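Local structure of VWFA domain-containing protein (Alicyclobacillus acidocaldarius subsp. acidocaldarius, 3RAG) at residues 92-95 with 96-99; 114-117 with 118-121. The protein is of unknown function but carries a von Willebrand factor A-type fold with a bound sodium ion, which hints at a metal-dependent binding role. One frame throughout, in Å; residues are numbered along the deposited sequence.

Overall arrangement
From the N terminus the chain first builds strands 10-17, 40-46 and 71-74 with their helices, then enters the long helix 79-106. Contact 1 is one continuous piece of that helix, its centre about 16 Å from the centre of the chain; side chains from this piece touch strand 10-17 and helix 116-132. The connection 107-115 reverses the chain, and contact 2 marks where helix 116-132 starts back. Neither contact closes a long loop. Contact 1 and contact 2 stand in series, neither nested nor crossing; the centres of contact 1 and contact 2 are about 16 Å apart. Both belong to a helical hairpin that leads into strand 135-142.

Contact 1 (92-95 with 96-99); sequences QMTL and QQVV
Q92 to V99 are an unbroken piece of alpha-helix in which the four amides from Q96 to V99 each bond to the carbonyl four residues back, Q96 N lying 2.9 Å from Q92 O. From there the Q96 side chain runs back toward the previous turn: with CG beside its backbone N (chi1 -71°), Q96 CG rests 3.2 Å from Q92 O. Q96 OE1 faces Q92 NE2 at 3.6 Å, a loose approach with the two amide planes turned 39° apart, while Q96 NE2 comes over M93 CA at 3.7 Å. Cutting Q96 back to an alanine would take away CG and the amide, and is likely to leave the Q92 amide freer to turn and Q92 O less shielded by side-chain carbon. Helix 79-106 is amphipathic here and packs its buried side on strand 10-17 of the central sheet and on helix 116-132, in a fold consistent with a von Willebrand A domain. L95 is buried and touches I10 and L129, V99 packs on V122 and L129, and Q96 reaches M123, whereas M93 and Q97 lie on the exposed side. Q97 folds back too, Q97 CG 3.0 Å from M93 O, and its OE1 accepts a hydrogen bond from a water that also bonds T94 OG1 at 2.8 Å. The T94 hydroxyl is held as well by T90 O, one turn earlier. V98 CG2 lies 3.4 Å from T94 O, the carbonyl that its own amide bonds.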
loop_
_atom_site.group_PDB
_atom_site.type_symbol
_atom_site.label_atom_id
_atom_site.label_comp_id
_atom_site.label_asym_id
_atom_site.label_seq_id
_atom_site.Cartn_x
_atom_site.Cartn_y
_atom_site.Cartn_z
ATOM N N GLN A 92 5.332 -10.782 0.829
ATOM C CA GLN A 92 5.934 -12.057 1.229
ATOM C C GLN A 92 5.226 -12.670 2.438
ATOM O O GLN A 92 4.892 -13.846 2.426
ATOM C CB GLN A 92 7.424 -11.910 1.514
ATOM C CG GLN A 92 8.058 -13.246 1.920
ATOM C CD GLN A 92 9.530 -13.143 2.267
ATOM O OE1 GLN A 92 10.025 -12.085 2.660
ATOM N NE2 GLN A 92 10.239 -14.255 2.127
HETATM N N MSE A 93 4.986 -11.878 3.485
HETATM C CA MSE A 93 4.278 -12.393 4.653
HETATM C C MSE A 93 2.862 -12.891 4.340
HETATM O O MSE A 93 2.430 -13.941 4.839
HETATM C CB MSE A 93 4.274 -11.352 5.797
HETATM C CG MSE A 93 5.648 -11.224 6.473
HETATM SE SE MSE A 93 5.770 -10.005 7.825
HETATM C CE MSE A 93 5.629 -8.465 6.950
ATOM N N THR A 94 2.133 -12.138 3.518
ATOM C CA THR A 94 0.783 -12.528 3.160
ATOM C C THR A 94 0.804 -13.858 2.388
ATOM O O THR A 94 -0.001 -14.760 2.642
ATOM C CB THR A 94 0.106 -11.435 2.308
ATOM O OG1 THR A 94 -0.043 -10.243 3.111
ATOM C CG2 THR A 94 -1.264 -11.891 1.834
ATOM N N LEU A 95 1.727 -13.971 1.443
ATOM C CA LEU A 95 1.807 -15.190 0.631
ATOM C C LEU A 95 2.264 -16.407 1.447
ATOM O O LEU A 95 1.843 -17.546 1.185
ATOM C CB LEU A 95 2.711 -14.957 -0.586
ATOM C CG LEU A 95 2.109 -13.969 -1.587
ATOM C CD1 LEU A 95 3.165 -13.615 -2.618
ATOM C CD2 LEU A 95 0.861 -14.572 -2.261
ATOM N N GLN A 96 3.124 -16.178 2.436
ATOM C CA GLN A 96 3.526 -17.260 3.327
ATOM C C GLN A 96 2.309 -17.791 4.067
ATOM O O GLN A 96 2.165 -18.996 4.258
ATOM C CB GLN A 96 4.605 -16.806 4.320
ATOM C CG GLN A 96 5.953 -16.559 3.664
ATOM C CD GLN A 96 6.990 -15.951 4.599
ATOM O OE1 GLN A 96 8.184 -16.155 4.409
ATOM N NE2 GLN A 96 6.541 -15.183 5.591
ATOM N N GLN A 97 1.425 -16.888 4.473
ATOM C CA GLN A 97 0.211 -17.285 5.175
ATOM C C GLN A 97 -0.695 -18.059 4.239
ATOM O O GLN A 97 -1.288 -19.057 4.633
ATOM C CB GLN A 97 -0.539 -16.058 5.738
ATOM C CG GLN A 97 0.311 -15.153 6.636
ATOM C CD GLN A 97 -0.340 -13.778 6.942
ATOM O OE1 GLN A 97 -1.076 -13.200 6.118
ATOM N NE2 GLN A 97 -0.053 -13.255 8.132
ATOM N N VAL A 98 -0.830 -17.583 3.003
ATOM C CA VAL A 98 -1.650 -18.275 2.016
ATOM C C VAL A 98 -1.160 -19.703 1.797
ATOM O O VAL A 98 -1.950 -20.658 1.765
ATOM C CB VAL A 98 -1.674 -17.524 0.658
ATOM C CG1 VAL A 98 -2.287 -18.395 -0.434
ATOM C CG2 VAL A 98 -2.438 -16.204 0.799
ATOM N N VAL A 99 0.152 -19.847 1.646
ATOM C CA VAL A 99 0.716 -21.171 1.362
ATOM C C VAL A 99 0.558 -22.093 2.570
ATOM O O VAL A 99 0.249 -23.283 2.430
ATOM C CB VAL A 99 2.179 -21.076 0.920
ATOM C CG1 VAL A 99 2.826 -22.449 0.916
ATOM C CG2 VAL A 99 2.267 -20.448 -0.460
HETATM O O HOH W 1 -1.970 -10.405 5.081
#

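Contact 2 (114-117 with 118-121); sequences LPPA and DRAR
D118 lies against L114 and P115 at the start of helix 116-132, where P115 occupies the N-cap position. D118 CB packs on L114 CB at 3.8 Å, the two side chains crossing at about a right angle, and D118 OD2 sits by the P115 ring, 3.2 Å from P115 CG. The amide of D118 makes a weak bond to P115 O, whose main donor is the next amide: R119 N bonds to it in the carbonyl plane with an N-H...O angle of 166°. P115 O thus takes two amides as the first turn closes, and P115 and P116, which have no N-H to offer, occupy positions at the helix start where no intrahelical donor is needed. D118 OD1 forms a salt bridge with R121 NH2, the 2.5 Å separation being so short that its exact length is doubtful. A carboxylate in the first turn would also probably be stabilised by the helix dipole. R119 turns toward the N terminus: the chain bends at chi3 (-57°), CG rests on L114 CB, and NH1 comes within 2.7 Å of L114 O, at an angle too poor for a hydrogen bond. P116 N lies over one face of the guanidinium, offset toward its rim, and R119 NH2 nears P116 CG at 3.7 Å. A120 N bonds to P116 O, and its CB rests against the P116 and A117 carbonyls. R121 N follows with a bond to A117 O at 3.2 Å, and its guanidinium, bent back toward D118, has that same oxygen over the centre of one face. This surface turn lies at the far end of the helical pair from the sheet: helix 79-106 runs out toward it, and helix 116-132 leads back to strand 135-142.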
loop_
_atom_site.group_PDB
_atom_site.type_symbol
_atom_site.label_atom_id
_atom_site.label_comp_id
_atom_site.label_asym_id
_atom_site.label_seq_id
_atom_site.Cartn_x
_atom_site.Cartn_y
_atom_site.Cartn_z
ATOM N N LEU A 114 7.042 -29.331 8.618
ATOM C CA LEU A 114 7.803 -29.942 7.531
ATOM C C LEU A 114 9.276 -29.993 7.886
ATOM O O LEU A 114 9.761 -29.129 8.606
ATOM C CB LEU A 114 7.646 -29.126 6.236
ATOM C CG LEU A 114 6.232 -28.973 5.683
ATOM C CD1 LEU A 114 6.231 -28.041 4.463
ATOM C CD2 LEU A 114 5.698 -30.346 5.309
ATOM N N PRO A 115 9.996 -30.986 7.347
ATOM C CA PRO A 115 11.450 -30.987 7.524
ATOM C C PRO A 115 12.093 -29.863 6.712
ATOM O O PRO A 115 11.512 -29.412 5.717
ATOM C CB PRO A 115 11.877 -32.368 7.008
ATOM C CG PRO A 115 10.792 -32.814 6.109
ATOM C CD PRO A 115 9.516 -32.138 6.567
ATOM N N PRO A 116 13.276 -29.403 7.147
ATOM C CA PRO A 116 14.026 -28.308 6.521
ATOM C C PRO A 116 13.998 -28.347 4.994
ATOM O O PRO A 116 13.777 -27.306 4.372
ATOM C CB PRO A 116 15.450 -28.540 7.031
ATOM C CG PRO A 116 15.246 -29.130 8.381
ATOM C CD PRO A 116 14.011 -29.988 8.286
ATOM N N ALA A 117 14.206 -29.519 4.404
ATOM C CA ALA A 117 14.230 -29.650 2.946
ATOM C C ALA A 117 12.890 -29.283 2.292
ATOM O O ALA A 117 12.855 -28.639 1.238
ATOM C CB ALA A 117 14.632 -31.044 2.555
ATOM N N ASP A 118 11.793 -29.712 2.906
ATOM C CA ASP A 118 10.462 -29.399 2.394
ATOM C C ASP A 118 10.125 -27.945 2.668
ATOM O O ASP A 118 9.506 -27.279 1.836
ATOM C CB ASP A 118 9.403 -30.296 3.024
ATOM C CG ASP A 118 9.480 -31.719 2.529
ATOM O OD1 ASP A 118 9.831 -31.920 1.351
ATOM O OD2 ASP A 118 9.197 -32.639 3.322
ATOM N N ARG A 119 10.529 -27.448 3.833
ATOM C CA ARG A 119 10.293 -26.042 4.153
ATOM C C ARG A 119 10.966 -25.143 3.124
ATOM O O ARG A 119 10.436 -24.090 2.751
ATOM C CB ARG A 119 10.777 -25.691 5.565
ATOM C CG ARG A 119 9.764 -25.995 6.663
ATOM C CD ARG A 119 10.069 -25.219 7.951
ATOM N NE ARG A 119 11.411 -25.493 8.444
ATOM C CZ ARG A 119 11.688 -26.371 9.405
ATOM N NH1 ARG A 119 10.704 -27.049 9.985
ATOM N NH2 ARG A 119 12.942 -26.560 9.797
ATOM N N ALA A 120 12.132 -25.576 2.658
ATOM C CA ALA A 120 12.867 -24.856 1.620
ATOM C C ALA A 120 12.136 -24.873 0.274
ATOM O O ALA A 120 12.144 -23.879 -0.461
ATOM C CB ALA A 120 14.276 -25.434 1.478
ATOM N N ARG A 121 11.517 -26.002 -0.055
ATOM C CA ARG A 121 10.763 -26.117 -1.299
ATOM C C ARG A 121 9.572 -25.181 -1.256
ATOM O O ARG A 121 9.255 -24.498 -2.243
ATOM C CB ARG A 121 10.271 -27.547 -1.508
ATOM C CG ARG A 121 10.893 -28.251 -2.695
ATOM C CD ARG A 121 10.266 -29.624 -2.919
ATOM N NE ARG A 121 10.403 -30.498 -1.757
ATOM C CZ ARG A 121 11.463 -31.268 -1.528
ATOM N NH1 ARG A 121 12.482 -31.269 -2.375
ATOM N NH2 ARG A 121 11.508 -32.038 -0.450
#